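Local structure of glutathione S-transferase-like protein (Methylobacillus flagellatus, 4GLT) at residues A[28-33]-A[189-194]; A[179-184]-A[202-207]. The protein binds glutathione between a thioredoxin-like N-terminal domain and a helical C-terminal domain, and probably acts as a glutathione transferase. One frame throughout, in Å; residues are numbered along the deposited sequence.

Interaction 1: A[28-33]-A[189-194]; sequences SNTSPY and ELRYQH. With GSH (glutathione), chain E.
T30 and R191 meet chiefly through a ligand: each holds one oxygen of the glycine carboxylate of glutathione. The site is the cleft of the glutathione S-transferase fold, between the N-terminal domain and helix 176-191 of the C-terminal domain. T30 OG1 gives a hydrogen bond to GSH O32 at 2.9 Å. R191 NH2 reaches GSH O31 at 3.1 Å, with an N-H...O angle of 159°. This oxygen sits at the edge of the guanidinium, near its plane. Y187 OH accepts from R191 NE, a second hold on the guanidinium. Direct contact is thin. L190 CD2 touches T30 CB at 3.7 Å, the two side chains crossing at about a right angle. Y33 lies deeper. P32 CG packs on one face of its ring and GSH CB1 on the other, both toward the rim. Replacing Y33 with an alanine is likely to take away the surface under GSH CB1 and open a gap beside the gamma-glutamyl arm. S31 is the N-cap of helix 32-44, its OG taking the N-H of A34. With OG anti to the backbone N (chi1 174°), the same hydroxyl donates to GSH O2 at 2.7 Å.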
loop_
_atom_site.group_PDB
_atom_site.type_symbol
_atom_site.label_atom_id
_atom_site.label_comp_id
_atom_site.label_asym_id
_atom_site.label_seq_id
_atom_site.Cartn_x
_atom_site.Cartn_y
_atom_site.Cartn_z
ATOM N N SER A 28 8.677 -3.035 -14.770
ATOM C CA SER A 28 9.723 -2.204 -15.370
ATOM C C SER A 28 11.051 -2.620 -14.762
ATOM O O SER A 28 11.075 -3.401 -13.816
ATOM C CB SER A 28 9.479 -0.725 -15.079
ATOM O OG SER A 28 9.656 -0.459 -13.696
ATOM N N ASN A 29 12.151 -2.089 -15.291
ATOM C CA ASN A 29 13.486 -2.469 -14.808
ATOM C C ASN A 29 13.923 -1.816 -13.496
ATOM O O ASN A 29 14.867 -2.275 -12.859
ATOM C CB ASN A 29 14.541 -2.208 -15.880
ATOM C CG ASN A 29 14.853 -3.442 -16.713
ATOM O OD1 ASN A 29 15.049 -3.349 -17.920
ATOM N ND2 ASN A 29 14.910 -4.603 -16.069
ATOM N N THR A 30 13.242 -0.752 -13.089
ATOM C CA THR A 30 13.663 -0.017 -11.903
ATOM C C THR A 30 12.693 -0.141 -10.729
ATOM O O THR A 30 13.058 0.150 -9.599
ATOM C CB THR A 30 13.908 1.470 -12.223
ATOM O OG1 THR A 30 12.665 2.107 -12.540
ATOM C CG2 THR A 30 14.855 1.605 -13.412
ATOM N N SER A 31 11.467 -0.588 -10.989
ATOM C CA SER A 31 10.435 -0.624 -9.945
ATOM C C SER A 31 10.720 -1.588 -8.788
ATOM O O SER A 31 10.683 -2.794 -8.978
ATOM C CB SER A 31 9.081 -0.966 -10.559
ATOM O OG SER A 31 8.118 -1.136 -9.544
ATOM N N PRO A 32 10.959 -1.055 -7.574
ATOM C CA PRO A 32 11.306 -1.909 -6.429
ATOM C C PRO A 32 10.114 -2.732 -5.935
ATOM O O PRO A 32 10.287 -3.783 -5.312
ATOM C CB PRO A 32 11.757 -0.905 -5.365
ATOM C CG PRO A 32 11.014 0.345 -5.692
ATOM C CD PRO A 32 10.869 0.370 -7.196
ATOM N N TYR A 33 8.916 -2.253 -6.240
ATOM C CA TYR A 33 7.685 -2.978 -5.934
ATOM C C TYR A 33 7.526 -4.155 -6.882
ATOM O O TYR A 33 7.050 -5.208 -6.489
ATOM C CB TYR A 33 6.476 -2.058 -6.085
ATOM C CG TYR A 33 6.645 -0.742 -5.386
ATOM C CD1 TYR A 33 6.518 -0.656 -4.008
ATOM C CD2 TYR A 33 6.942 0.415 -6.100
ATOM C CE1 TYR A 33 6.662 0.548 -3.356
ATOM C CE2 TYR A 33 7.091 1.623 -5.458
ATOM C CZ TYR A 33 6.952 1.682 -4.083
ATOM O OH TYR A 33 7.109 2.879 -3.426
ATOM N N GLU A 189 20.269 2.157 -3.464
ATOM C CA GLU A 189 21.492 2.116 -4.246
ATOM C C GLU A 189 21.263 2.618 -5.667
ATOM O O GLU A 189 22.085 3.337 -6.229
ATOM C CB GLU A 189 22.062 0.706 -4.265
ATOM C CG GLU A 189 22.580 0.244 -2.914
ATOM C CD GLU A 189 23.699 -0.769 -3.049
ATOM O OE1 GLU A 189 23.934 -1.243 -4.182
ATOM O OE2 GLU A 189 24.348 -1.086 -2.030
ATOM N N LEU A 190 20.142 2.233 -6.255
ATOM C CA LEU A 190 19.846 2.648 -7.612
ATOM C C LEU A 190 19.714 4.164 -7.689
ATOM O O LEU A 190 20.224 4.792 -8.611
ATOM C CB LEU A 190 18.555 1.985 -8.111
ATOM C CG LEU A 190 17.917 2.578 -9.374
ATOM C CD1 LEU A 190 18.859 2.455 -10.562
ATOM C CD2 LEU A 190 16.581 1.917 -9.674
ATOM N N ARG A 191 19.032 4.757 -6.718
ATOM C CA ARG A 191 18.652 6.159 -6.850
ATOM C C ARG A 191 19.602 7.110 -6.140
ATOM O O ARG A 191 19.632 8.302 -6.442
ATOM C CB ARG A 191 17.211 6.371 -6.371
ATOM C CG ARG A 191 16.159 5.687 -7.240
ATOM C CD ARG A 191 16.151 6.237 -8.661
ATOM N NE ARG A 191 15.074 5.666 -9.467
ATOM C CZ ARG A 191 14.956 5.809 -10.786
ATOM N NH1 ARG A 191 15.855 6.505 -11.471
ATOM N NH2 ARG A 191 13.936 5.252 -11.427
ATOM N N TYR A 192 20.385 6.587 -5.206
ATOM C CA TYR A 192 21.281 7.427 -4.422
ATOM C C TYR A 192 22.672 6.824 -4.323
ATOM O O TYR A 192 23.009 6.200 -3.321
ATOM C CB TYR A 192 20.700 7.681 -3.027
ATOM C CG TYR A 192 19.413 8.477 -3.075
ATOM C CD1 TYR A 192 18.179 7.867 -2.856
ATOM C CD2 TYR A 192 19.431 9.838 -3.359
ATOM C CE1 TYR A 192 17.001 8.592 -2.915
ATOM C CE2 TYR A 192 18.260 10.572 -3.420
ATOM C CZ TYR A 192 17.049 9.945 -3.196
ATOM O OH TYR A 192 15.884 10.679 -3.260
ATOM N N GLN A 193 23.472 7.020 -5.370
ATOM C CA GLN A 193 24.832 6.489 -5.418
ATOM C C GLN A 193 25.618 6.903 -4.185
ATOM O O GLN A 193 26.431 6.138 -3.668
ATOM C CB GLN A 193 25.574 6.995 -6.658
ATOM C CG GLN A 193 24.735 7.063 -7.921
ATOM C CD GLN A 193 25.576 7.307 -9.156
ATOM O OE1 GLN A 193 25.196 8.073 -10.040
ATOM N NE2 GLN A 193 26.729 6.656 -9.220
ATOM N N HIS A 194 25.367 8.121 -3.719
ATOM C CA HIS A 194 26.191 8.718 -2.677
ATOM C C HIS A 194 25.750 8.363 -1.259
ATOM O O HIS A 194 26.429 8.696 -0.297
ATOM C CB HIS A 194 26.266 10.234 -2.865
ATOM C CG HIS A 194 26.662 10.647 -4.248
ATOM N ND1 HIS A 194 27.811 10.193 -4.859
ATOM C CD2 HIS A 194 26.066 11.477 -5.137
ATOM C CE1 HIS A 194 27.903 10.722 -6.066
ATOM N NE2 HIS A 194 26.856 11.505 -6.260
HETATM N N1 GSH E . 1.705 0.494 -4.259
HETATM C CA1 GSH E . 2.172 -0.032 -5.561
HETATM C C1 GSH E . 2.793 -1.355 -5.229
HETATM O O11 GSH E . 2.877 -2.242 -6.095
HETATM O O12 GSH E . 3.190 -1.525 -4.057
HETATM C CB1 GSH E . 3.147 0.969 -6.209
HETATM C CG1 GSH E . 3.625 0.531 -7.600
HETATM C CD1 GSH E . 4.605 1.544 -8.187
HETATM O OE1 GSH E . 4.806 2.611 -7.625
HETATM N N2 GSH E . 5.213 1.198 -9.329
HETATM C CA2 GSH E . 6.088 2.045 -10.147
HETATM C C2 GSH E . 7.433 2.325 -9.526
HETATM O O2 GSH E . 8.008 1.472 -8.863
HETATM C CB2 GSH E . 5.375 3.334 -10.533
HETATM S SG2 GSH E . 4.008 3.016 -11.672
HETATM N N3 GSH E . 7.964 3.524 -9.750
HETATM C CA3 GSH E . 9.212 3.953 -9.140
HETATM C C3 GSH E . 10.431 3.642 -9.986
HETATM O O31 GSH E . 11.469 4.317 -9.804
HETATM O O32 GSH E . 10.366 2.715 -10.827
#

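Interaction 2: A[179-184]-A[202-207]; sequences IAVGCM and PNLARH
V181, H207 and L204 carry this contact between helix 176-191 and helix 202-212. V181 points at the second helix and meets both of the others with one methyl, CG1. That methyl lies 3.9 Å from H207 ND1 and 4.0 Å from H207 CE1. It approaches the imidazole obliquely, and the contact is van der Waals packing. CG1 is anti to the backbone N of V181 (chi1 163°), which turns this branch to the partner helix. H207 also points toward the first helix, with CG anti to its own backbone N (chi1 -173°). Its polar end is used by the first helix too: NE2 is hydrogen-bonded to D178 OD1, just before 179-184. The ring is therefore tied at NE2 and meets the V181 methyl near ND1 and CE1. W168 meets it with the ring planes at about 90°. L204 adds a looser apolar contact, its CD2 lying 4.3 Å from V181 CG1. The nearest CA atoms, V181 CA and L204 CA, are 8.6 Å apart. All three residues are buried. The contact belongs to the helical C-terminal domain of the glutathione S-transferase fold. V181 also packs on W115 of helix 106-133, while L204 reaches L156 and M159 of helix 142-162. On the far side of helix 176-191, I179 and C183 touch helix 32-44 of the N-terminal domain.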
loop_
_atom_site.group_PDB
_atom_site.type_symbol
_atom_site.label_atom_id
_atom_site.label_comp_id
_atom_site.label_asym_id
_atom_site.label_seq_id
_atom_site.Cartn_x
_atom_site.Cartn_y
_atom_site.Cartn_z
ATOM N N ILE A 179 12.612 -10.018 1.872
ATOM C CA ILE A 179 12.545 -9.637 0.479
ATOM C C ILE A 179 12.282 -8.145 0.362
ATOM O O ILE A 179 12.906 -7.451 -0.445
ATOM C CB ILE A 179 11.450 -10.411 -0.265
ATOM C CG1 ILE A 179 11.779 -11.908 -0.270
ATOM C CG2 ILE A 179 11.302 -9.879 -1.679
ATOM C CD1 ILE A 179 10.804 -12.745 -1.066
ATOM N N ALA A 180 11.366 -7.648 1.181
ATOM C CA ALA A 180 10.943 -6.266 1.063
ATOM C C ALA A 180 12.072 -5.329 1.446
ATOM O O ALA A 180 12.277 -4.289 0.818
ATOM C CB ALA A 180 9.715 -6.006 1.909
ATOM N N VAL A 181 12.800 -5.702 2.486
ATOM C CA VAL A 181 13.938 -4.919 2.930
ATOM C C VAL A 181 15.063 -4.922 1.891
ATOM O O VAL A 181 15.786 -3.942 1.748
ATOM C CB VAL A 181 14.439 -5.430 4.293
ATOM C CG1 VAL A 181 15.842 -4.927 4.590
ATOM C CG2 VAL A 181 13.460 -5.017 5.378
ATOM N N GLY A 182 15.203 -6.020 1.157
ATOM C CA GLY A 182 16.200 -6.085 0.085
ATOM C C GLY A 182 15.853 -5.154 -1.070
ATOM O O GLY A 182 16.656 -4.318 -1.489
ATOM N N CYS A 183 14.648 -5.301 -1.595
ATOM C CA CYS A 183 14.204 -4.454 -2.692
ATOM C C CYS A 183 14.313 -2.974 -2.339
ATOM O O CYS A 183 14.689 -2.157 -3.182
ATOM C CB CYS A 183 12.785 -4.844 -3.114
ATOM S SG CYS A 183 12.705 -6.581 -3.615
ATOM N N MET A 184 13.989 -2.642 -1.090
ATOM C CA MET A 184 14.113 -1.282 -0.560
ATOM C C MET A 184 15.540 -0.726 -0.647
ATOM O O MET A 184 15.771 0.332 -1.248
ATOM C CB MET A 184 13.657 -1.238 0.912
ATOM C CG MET A 184 13.928 0.107 1.576
ATOM S SD MET A 184 13.935 0.050 3.375
ATOM C CE MET A 184 15.232 -1.145 3.678
ATOM N N PRO A 202 25.113 -1.377 10.032
ATOM C CA PRO A 202 25.851 -2.627 9.866
ATOM C C PRO A 202 24.958 -3.861 9.804
ATOM O O PRO A 202 25.229 -4.769 9.019
ATOM C CB PRO A 202 26.768 -2.671 11.099
ATOM C CG PRO A 202 26.153 -1.739 12.087
ATOM C CD PRO A 202 25.473 -0.675 11.274
ATOM N N ASN A 203 23.906 -3.900 10.618
ATOM C CA ASN A 203 22.961 -5.013 10.560
ATOM C C ASN A 203 22.274 -5.093 9.192
ATOM O O ASN A 203 22.090 -6.169 8.644
ATOM C CB ASN A 203 21.912 -4.903 11.669
ATOM C CG ASN A 203 22.527 -4.848 13.051
ATOM O OD1 ASN A 203 23.227 -5.774 13.474
ATOM N ND2 ASN A 203 22.253 -3.767 13.775
ATOM N N LEU A 204 21.897 -3.946 8.648
ATOM C CA LEU A 204 21.216 -3.913 7.359
ATOM C C LEU A 204 22.145 -4.357 6.232
ATOM O O LEU A 204 21.756 -5.148 5.378
ATOM C CB LEU A 204 20.650 -2.520 7.070
ATOM C CG LEU A 204 19.328 -2.100 7.730
ATOM C CD1 LEU A 204 18.793 -0.813 7.106
ATOM C CD2 LEU A 204 18.286 -3.203 7.621
ATOM N N ALA A 205 23.372 -3.848 6.238
ATOM C CA ALA A 205 24.366 -4.246 5.247
ATOM C C ALA A 205 24.628 -5.754 5.313
ATOM O O ALA A 205 24.751 -6.413 4.279
ATOM C CB ALA A 205 25.655 -3.465 5.445
ATOM N N ARG A 206 24.706 -6.292 6.528
ATOM C CA ARG A 206 24.802 -7.740 6.727
ATOM C C ARG A 206 23.606 -8.492 6.145
ATOM O O ARG A 206 23.758 -9.556 5.538
ATOM C CB ARG A 206 24.910 -8.070 8.209
ATOM C CG ARG A 206 24.509 -9.503 8.528
ATOM C CD ARG A 206 25.035 -9.946 9.889
ATOM N NE ARG A 206 24.605 -9.041 10.952
ATOM C CZ ARG A 206 23.394 -9.056 11.501
ATOM N NH1 ARG A 206 22.484 -9.932 11.086
ATOM N NH2 ARG A 206 23.086 -8.193 12.461
ATOM N N HIS A 207 22.413 -7.948 6.358
ATOM C CA HIS A 207 21.202 -8.537 5.815
ATOM C C HIS A 207 21.281 -8.478 4.296
ATOM O O HIS A 207 21.022 -9.464 3.610
ATOM C CB HIS A 207 19.979 -7.768 6.315
ATOM C CG HIS A 207 18.667 -8.392 5.941
ATOM N ND1 HIS A 207 18.033 -8.144 4.739
ATOM C CD2 HIS A 207 17.862 -9.244 6.621
ATOM C CE1 HIS A 207 16.898 -8.818 4.696
ATOM N NE2 HIS A 207 16.774 -9.500 5.823
#

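Both interactions use helix 176-191, at different levels. Interaction 1 takes its C-terminal end and joins it to the N-terminal domain. Interaction 2 takes its middle and joins it to another helix of the C-terminal domain. Their centres are 14 Å apart, and they touch where P32 O lies 3.5 Å from C183 CB. Interaction 1 is a surface contact in the domain cleft. Its polar chemistry runs through the ligand carboxylate, beside a small direct contact between T30 and L190. Interaction 2 is buried and made of apolar packing round a histidine ring. The same helix thus presents an arginine to glutathione at its end and a valine to the domain interior further back.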